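Local coordinates for protein branched-chain alpha-ketoacid decarboxylase (PDB 2VBF) that probably decarboxylates branched-chain and aromatic alpha-keto acids to aldehydes, using thiamine diphosphate and a magnesium ion, at residues 74-86 against 426-440. Sequence-based numbering, arbitrary orientation.
With TPP (thiamine diphosphate), chain F.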
loop_
_atom_site.group_PDB
_atom_site.type_symbol
_atom_site.label_atom_id
_atom_site.label_comp_id
_atom_site.label_asym_id
_atom_site.label_seq_id
_atom_site.Cartn_x
_atom_site.Cartn_y
_atom_site.Cartn_z
ATOM N N ASN A 74 -4.099 -4.318 2.693
ATOM C CA ASN A 74 -4.463 -5.525 3.401
ATOM C C ASN A 74 -5.780 -6.102 2.907
ATOM O O ASN A 74 -5.883 -7.331 2.775
ATOM C CB ASN A 74 -4.493 -5.291 4.913
ATOM C CG ASN A 74 -3.112 -4.942 5.465
ATOM O OD1 ASN A 74 -2.098 -5.091 4.770
ATOM N ND2 ASN A 74 -3.061 -4.455 6.711
ATOM N N ALA A 75 -6.758 -5.234 2.620
ATOM C CA ALA A 75 -8.054 -5.625 2.050
ATOM C C ALA A 75 -7.868 -6.389 0.747
ATOM O O ALA A 75 -8.479 -7.439 0.546
ATOM C CB ALA A 75 -8.969 -4.367 1.821
ATOM N N SER A 76 -6.982 -5.890 -0.107
ATOM C CA SER A 76 -6.709 -6.518 -1.400
ATOM C C SER A 76 -6.057 -7.904 -1.237
ATOM O O SER A 76 -6.440 -8.870 -1.894
ATOM C CB SER A 76 -5.863 -5.579 -2.272
ATOM O OG SER A 76 -4.512 -5.500 -1.856
ATOM N N TYR A 77 -5.113 -8.003 -0.309
ATOM C CA TYR A 77 -4.494 -9.273 0.034
ATOM C C TYR A 77 -5.530 -10.262 0.581
ATOM O O TYR A 77 -5.510 -11.459 0.265
ATOM C CB TYR A 77 -3.412 -9.054 1.089
ATOM C CG TYR A 77 -2.129 -8.351 0.658
ATOM C CD1 TYR A 77 -1.680 -8.356 -0.666
ATOM C CD2 TYR A 77 -1.314 -7.745 1.625
ATOM C CE1 TYR A 77 -0.450 -7.756 -1.015
ATOM C CE2 TYR A 77 -0.113 -7.145 1.288
ATOM C CZ TYR A 77 0.312 -7.155 -0.027
ATOM O OH TYR A 77 1.512 -6.562 -0.334
ATOM N N MET A 78 -6.392 -9.751 1.449
ATOM C CA MET A 78 -7.418 -10.579 2.083
ATOM C C MET A 78 -8.398 -11.133 1.064
ATOM O O MET A 78 -8.731 -12.316 1.117
ATOM C CB MET A 78 -8.165 -9.792 3.150
ATOM C CG MET A 78 -9.034 -10.665 4.061
ATOM S SD MET A 78 -9.545 -9.877 5.619
ATOM C CE MET A 78 -7.960 -9.665 6.415
ATOM N N ALA A 79 -8.837 -10.269 0.151
ATOM C CA ALA A 79 -9.718 -10.672 -0.954
ATOM C C ALA A 79 -9.070 -11.751 -1.840
ATOM O O ALA A 79 -9.722 -12.719 -2.248
ATOM C CB ALA A 79 -10.127 -9.457 -1.773
ATOM N N ASP A 80 -7.773 -11.610 -2.104
ATOM C CA ASP A 80 -7.019 -12.606 -2.855
ATOM C C ASP A 80 -7.046 -13.982 -2.142
ATOM O O ASP A 80 -7.430 -14.978 -2.744
ATOM C CB ASP A 80 -5.594 -12.075 -3.096
ATOM C CG ASP A 80 -4.725 -12.997 -3.914
ATOM O OD1 ASP A 80 -4.551 -14.172 -3.542
ATOM O OD2 ASP A 80 -4.137 -12.496 -4.898
ATOM N N GLY A 81 -6.674 -14.037 -0.860
ATOM C CA GLY A 81 -6.784 -15.273 -0.090
ATOM C C GLY A 81 -8.178 -15.880 -0.092
ATOM O O GLY A 81 -8.348 -17.086 -0.254
ATOM N N TYR A 82 -9.184 -15.036 0.084
ATOM C CA TYR A 82 -10.574 -15.487 0.033
ATOM C C TYR A 82 -10.882 -16.105 -1.328
ATOM O O TYR A 82 -11.517 -17.159 -1.398
ATOM C CB TYR A 82 -11.480 -14.301 0.305
ATOM C CG TYR A 82 -12.969 -14.565 0.452
ATOM C CD1 TYR A 82 -13.549 -14.714 1.704
ATOM C CD2 TYR A 82 -13.805 -14.573 -0.655
ATOM C CE1 TYR A 82 -14.930 -14.899 1.855
ATOM C CE2 TYR A 82 -15.180 -14.762 -0.521
ATOM C CZ TYR A 82 -15.742 -14.923 0.738
ATOM O OH TYR A 82 -17.128 -15.095 0.872
ATOM N N ALA A 83 -10.401 -15.470 -2.402
ATOM C CA ALA A 83 -10.637 -15.967 -3.763
ATOM C C ALA A 83 -9.999 -17.333 -3.977
ATOM O O ALA A 83 -10.580 -18.196 -4.637
ATOM C CB ALA A 83 -10.128 -14.970 -4.806
ATOM N N ARG A 84 -8.802 -17.532 -3.429
ATOM C CA ARG A 84 -8.125 -18.818 -3.544
ATOM C C ARG A 84 -8.951 -19.987 -2.993
ATOM O O ARG A 84 -8.800 -21.109 -3.454
ATOM C CB ARG A 84 -6.754 -18.777 -2.883
ATOM C CG ARG A 84 -5.788 -17.946 -3.690
ATOM C CD ARG A 84 -4.481 -17.750 -2.959
ATOM N NE ARG A 84 -3.562 -16.866 -3.678
ATOM C CZ ARG A 84 -2.352 -17.200 -4.105
ATOM N NH1 ARG A 84 -1.907 -18.430 -3.994
ATOM N NH2 ARG A 84 -1.586 -16.283 -4.680
ATOM N N THR A 85 -9.802 -19.709 -2.009
ATOM C CA THR A 85 -10.582 -20.735 -1.340
ATOM C C THR A 85 -12.058 -20.741 -1.752
ATOM O O THR A 85 -12.617 -21.816 -2.035
ATOM C CB THR A 85 -10.404 -20.597 0.178
ATOM O OG1 THR A 85 -9.075 -21.018 0.507
ATOM C CG2 THR A 85 -11.399 -21.469 0.946
ATOM N N LYS A 86 -12.662 -19.555 -1.797
ATOM C CA LYS A 86 -14.075 -19.373 -2.186
ATOM C C LYS A 86 -14.270 -19.431 -3.700
ATOM O O LYS A 86 -15.378 -19.729 -4.172
ATOM C CB LYS A 86 -14.608 -18.036 -1.648
ATOM C CG LYS A 86 -16.126 -18.001 -1.402
ATOM C CD LYS A 86 -16.461 -18.605 -0.037
ATOM C CE LYS A 86 -17.935 -18.516 0.294
ATOM N NZ LYS A 86 -18.222 -19.222 1.558
ATOM N N SER A 426 4.916 -10.935 -2.771
ATOM C CA SER A 426 4.803 -9.689 -2.025
ATOM C C SER A 426 4.762 -9.967 -0.529
ATOM O O SER A 426 3.743 -10.429 -0.007
ATOM C CB SER A 426 3.551 -8.916 -2.450
ATOM O OG SER A 426 3.566 -7.611 -1.897
ATOM N N ILE A 427 5.865 -9.699 0.168
ATOM C CA ILE A 427 5.906 -10.033 1.584
ATOM C C ILE A 427 4.859 -9.239 2.354
ATOM O O ILE A 427 4.635 -8.055 2.078
ATOM C CB ILE A 427 7.310 -9.911 2.245
ATOM C CG1 ILE A 427 7.898 -8.495 2.174
ATOM C CG2 ILE A 427 8.277 -10.940 1.628
ATOM C CD1 ILE A 427 9.010 -8.241 3.217
ATOM N N GLY A 428 4.244 -9.913 3.327
ATOM C CA GLY A 428 3.139 -9.376 4.096
ATOM C C GLY A 428 1.800 -9.904 3.623
ATOM O O GLY A 428 0.858 -9.955 4.395
ATOM N N TYR A 429 1.724 -10.259 2.336
ATOM C CA TYR A 429 0.529 -10.826 1.725
ATOM C C TYR A 429 -0.149 -11.883 2.601
ATOM O O TYR A 429 -1.373 -11.873 2.760
ATOM C CB TYR A 429 0.876 -11.442 0.346
ATOM C CG TYR A 429 -0.176 -12.402 -0.169
ATOM C CD1 TYR A 429 -1.338 -11.936 -0.749
ATOM C CD2 TYR A 429 0.003 -13.778 -0.057
ATOM C CE1 TYR A 429 -2.306 -12.827 -1.215
ATOM C CE2 TYR A 429 -0.960 -14.676 -0.512
ATOM C CZ TYR A 429 -2.121 -14.181 -1.081
ATOM O OH TYR A 429 -3.090 -15.064 -1.527
ATOM N N THR A 430 0.648 -12.807 3.136
ATOM C CA THR A 430 0.089 -14.022 3.733
ATOM C C THR A 430 -0.785 -13.816 4.973
ATOM O O THR A 430 -1.666 -14.640 5.243
ATOM C CB THR A 430 1.167 -15.079 4.061
ATOM O OG1 THR A 430 2.170 -14.496 4.897
ATOM C CG2 THR A 430 1.774 -15.639 2.759
ATOM N N PHE A 431 -0.540 -12.756 5.731
ATOM C CA PHE A 431 -1.293 -12.552 6.959
ATOM C C PHE A 431 -2.755 -12.193 6.650
ATOM O O PHE A 431 -3.655 -12.962 6.985
ATOM C CB PHE A 431 -0.574 -11.618 7.956
ATOM C CG PHE A 431 -1.369 -11.348 9.218
ATOM C CD1 PHE A 431 -1.935 -12.404 9.951
ATOM C CD2 PHE A 431 -1.539 -10.060 9.680
ATOM C CE1 PHE A 431 -2.683 -12.141 11.115
ATOM C CE2 PHE A 431 -2.298 -9.795 10.831
ATOM C CZ PHE A 431 -2.849 -10.848 11.554
ATOM N N PRO A 432 -3.021 -11.070 5.947
ATOM C CA PRO A 432 -4.425 -10.870 5.568
ATOM C C PRO A 432 -4.984 -11.995 4.678
ATOM O O PRO A 432 -6.160 -12.369 4.792
ATOM C CB PRO A 432 -4.405 -9.523 4.821
ATOM C CG PRO A 432 -3.121 -8.852 5.234
ATOM C CD PRO A 432 -2.153 -9.965 5.501
ATOM N N ALA A 433 -4.165 -12.519 3.774
ATOM C CA ALA A 433 -4.622 -13.589 2.874
ATOM C C ALA A 433 -5.075 -14.837 3.651
ATOM O O ALA A 433 -6.115 -15.432 3.343
ATOM C CB ALA A 433 -3.529 -13.943 1.864
ATOM N N ALA A 434 -4.308 -15.229 4.670
ATOM C CA ALA A 434 -4.683 -16.355 5.517
ATOM C C ALA A 434 -6.022 -16.118 6.202
ATOM O O ALA A 434 -6.837 -17.043 6.322
ATOM C CB ALA A 434 -3.600 -16.633 6.548
ATOM N N LEU A 435 -6.245 -14.892 6.665
ATOM C CA LEU A 435 -7.500 -14.535 7.321
ATOM C C LEU A 435 -8.645 -14.601 6.325
ATOM O O LEU A 435 -9.720 -15.110 6.644
ATOM C CB LEU A 435 -7.451 -13.141 7.941
ATOM C CG LEU A 435 -6.385 -12.928 9.022
ATOM C CD1 LEU A 435 -6.486 -11.513 9.584
ATOM C CD2 LEU A 435 -6.485 -13.944 10.138
ATOM N N GLY A 436 -8.427 -14.074 5.126
ATOM C CA GLY A 436 -9.459 -14.117 4.080
ATOM C C GLY A 436 -9.865 -15.535 3.704
ATOM O O GLY A 436 -11.049 -15.857 3.586
ATOM N N SER A 437 -8.867 -16.378 3.501
ATOM C CA SER A 437 -9.078 -17.782 3.189
ATOM C C SER A 437 -9.786 -18.497 4.353
ATOM O O SER A 437 -10.693 -19.300 4.133
ATOM C CB SER A 437 -7.747 -18.454 2.868
ATOM O OG SER A 437 -7.928 -19.813 2.502
ATOM N N GLN A 438 -9.391 -18.190 5.584
ATOM C CA GLN A 438 -10.037 -18.766 6.774
ATOM C C GLN A 438 -11.516 -18.405 6.880
ATOM O O GLN A 438 -12.323 -19.245 7.293
ATOM C CB GLN A 438 -9.301 -18.348 8.048
ATOM C CG GLN A 438 -9.859 -18.936 9.342
ATOM C CD GLN A 438 -9.783 -20.453 9.399
ATOM O OE1 GLN A 438 -8.832 -21.008 9.944
ATOM N NE2 GLN A 438 -10.787 -21.127 8.824
ATOM N N ILE A 439 -11.859 -17.162 6.527
ATOM C CA ILE A 439 -13.247 -16.691 6.467
ATOM C C ILE A 439 -13.999 -17.449 5.367
ATOM O O ILE A 439 -15.155 -17.858 5.557
ATOM C CB ILE A 439 -13.304 -15.158 6.221
ATOM C CG1 ILE A 439 -12.832 -14.408 7.476
ATOM C CG2 ILE A 439 -14.719 -14.711 5.829
ATOM C CD1 ILE A 439 -12.474 -12.932 7.259
ATOM N N ALA A 440 -13.324 -17.653 4.233
ATOM C CA ALA A 440 -13.910 -18.352 3.079
ATOM C C ALA A 440 -14.329 -19.800 3.395
ATOM O O ALA A 440 -15.376 -20.258 2.930
ATOM C CB ALA A 440 -12.920 -18.330 1.889
HETATM N "N1'" TPP F . 8.877 -5.817 -0.349
HETATM C "C2'" TPP F . 7.773 -6.519 -0.760
HETATM C CM2 TPP F . 6.428 -5.851 -0.718
HETATM N "N3'" TPP F . 7.924 -7.806 -1.212
HETATM C "C4'" TPP F . 9.168 -8.400 -1.261
HETATM N "N4'" TPP F . 9.264 -9.627 -1.717
HETATM C "C5'" TPP F . 10.297 -7.701 -0.819
HETATM C "C6'" TPP F . 10.145 -6.398 -0.365
HETATM C "C7'" TPP F . 11.670 -8.332 -0.826
HETATM N N3 TPP F . 11.786 -9.421 0.139
HETATM C C2 TPP F . 11.640 -10.772 -0.120
HETATM S S1 TPP F . 11.832 -11.765 1.142
HETATM C C5 TPP F . 12.159 -10.491 2.090
HETATM C C4 TPP F . 12.114 -9.253 1.447
HETATM C CM4 TPP F . 12.383 -7.925 2.100
HETATM C C6 TPP F . 12.498 -10.760 3.543
HETATM C C7 TPP F . 11.404 -11.463 4.332
HETATM O O7 TPP F . 11.893 -11.594 5.644
HETATM P PA TPP F . 11.113 -12.431 6.755
HETATM O O1A TPP F . 9.617 -12.255 6.628
HETATM O O2A TPP F . 11.630 -11.988 8.111
HETATM O O3A TPP F . 11.456 -13.959 6.350
HETATM P PB TPP F . 12.720 -14.860 6.828
HETATM O O1B TPP F . 13.453 -15.239 5.573
HETATM O O2B TPP F . 12.117 -16.083 7.460
HETATM O O3B TPP F . 13.577 -14.099 7.801
HETATM O O HOH W 1 2.902 -5.925 1.712
HETATM O O HOH W 2 -17.468 -17.555 3.728
#
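G81 and G436 let two helices, 74-86 and 430-440, sink into each other: their axes pass 6.5 Å apart at -42°. Each glycine presents bare backbone to a carbonyl across the gap, G81 CA meeting A433 O and G436 CA meeting M78 O, both at 3.5 Å; a CB on either would strike that oxygen.

Side chains fill in around this bare crossing. The CG of M78 slides in beside G436 CA, and its chain turns at chi3 (-65°) to bring CE against P432 and L435. Further along, A440 CB is a knob over the face of the Y82 ring, also touching T85 CG2, while T85 OG1 and S437 OG hydrogen-bond at 2.6 Å.

At the other end Y77 lies under the turn 426-429. Y429 CA sits over its ring centre, the Y429 ring turns its CD1 edge to the Y77 ring in an offset edge-to-face pair, planes 85° apart, and Y77 OH reaches S426 OG at 2.8 Å, with a water linking it to I427 O. A leucine at Y77 would probably leave S426 OG without this mate and Y429 CA over a gap. Y429 OH in turn donates to D80 OD1 (2.6 Å) from above the carboxylate plane, while R84 NE comes to the same oxygen nearly along its C-O axis, in a salt bridge.

The contact ties the type II turn 426-429, whose I427 packs on thiamine diphosphate, to the N-terminal TPP-binding domain; helix 74-86 backs onto strand 89-94, helix 430-440 onto strand 445-451.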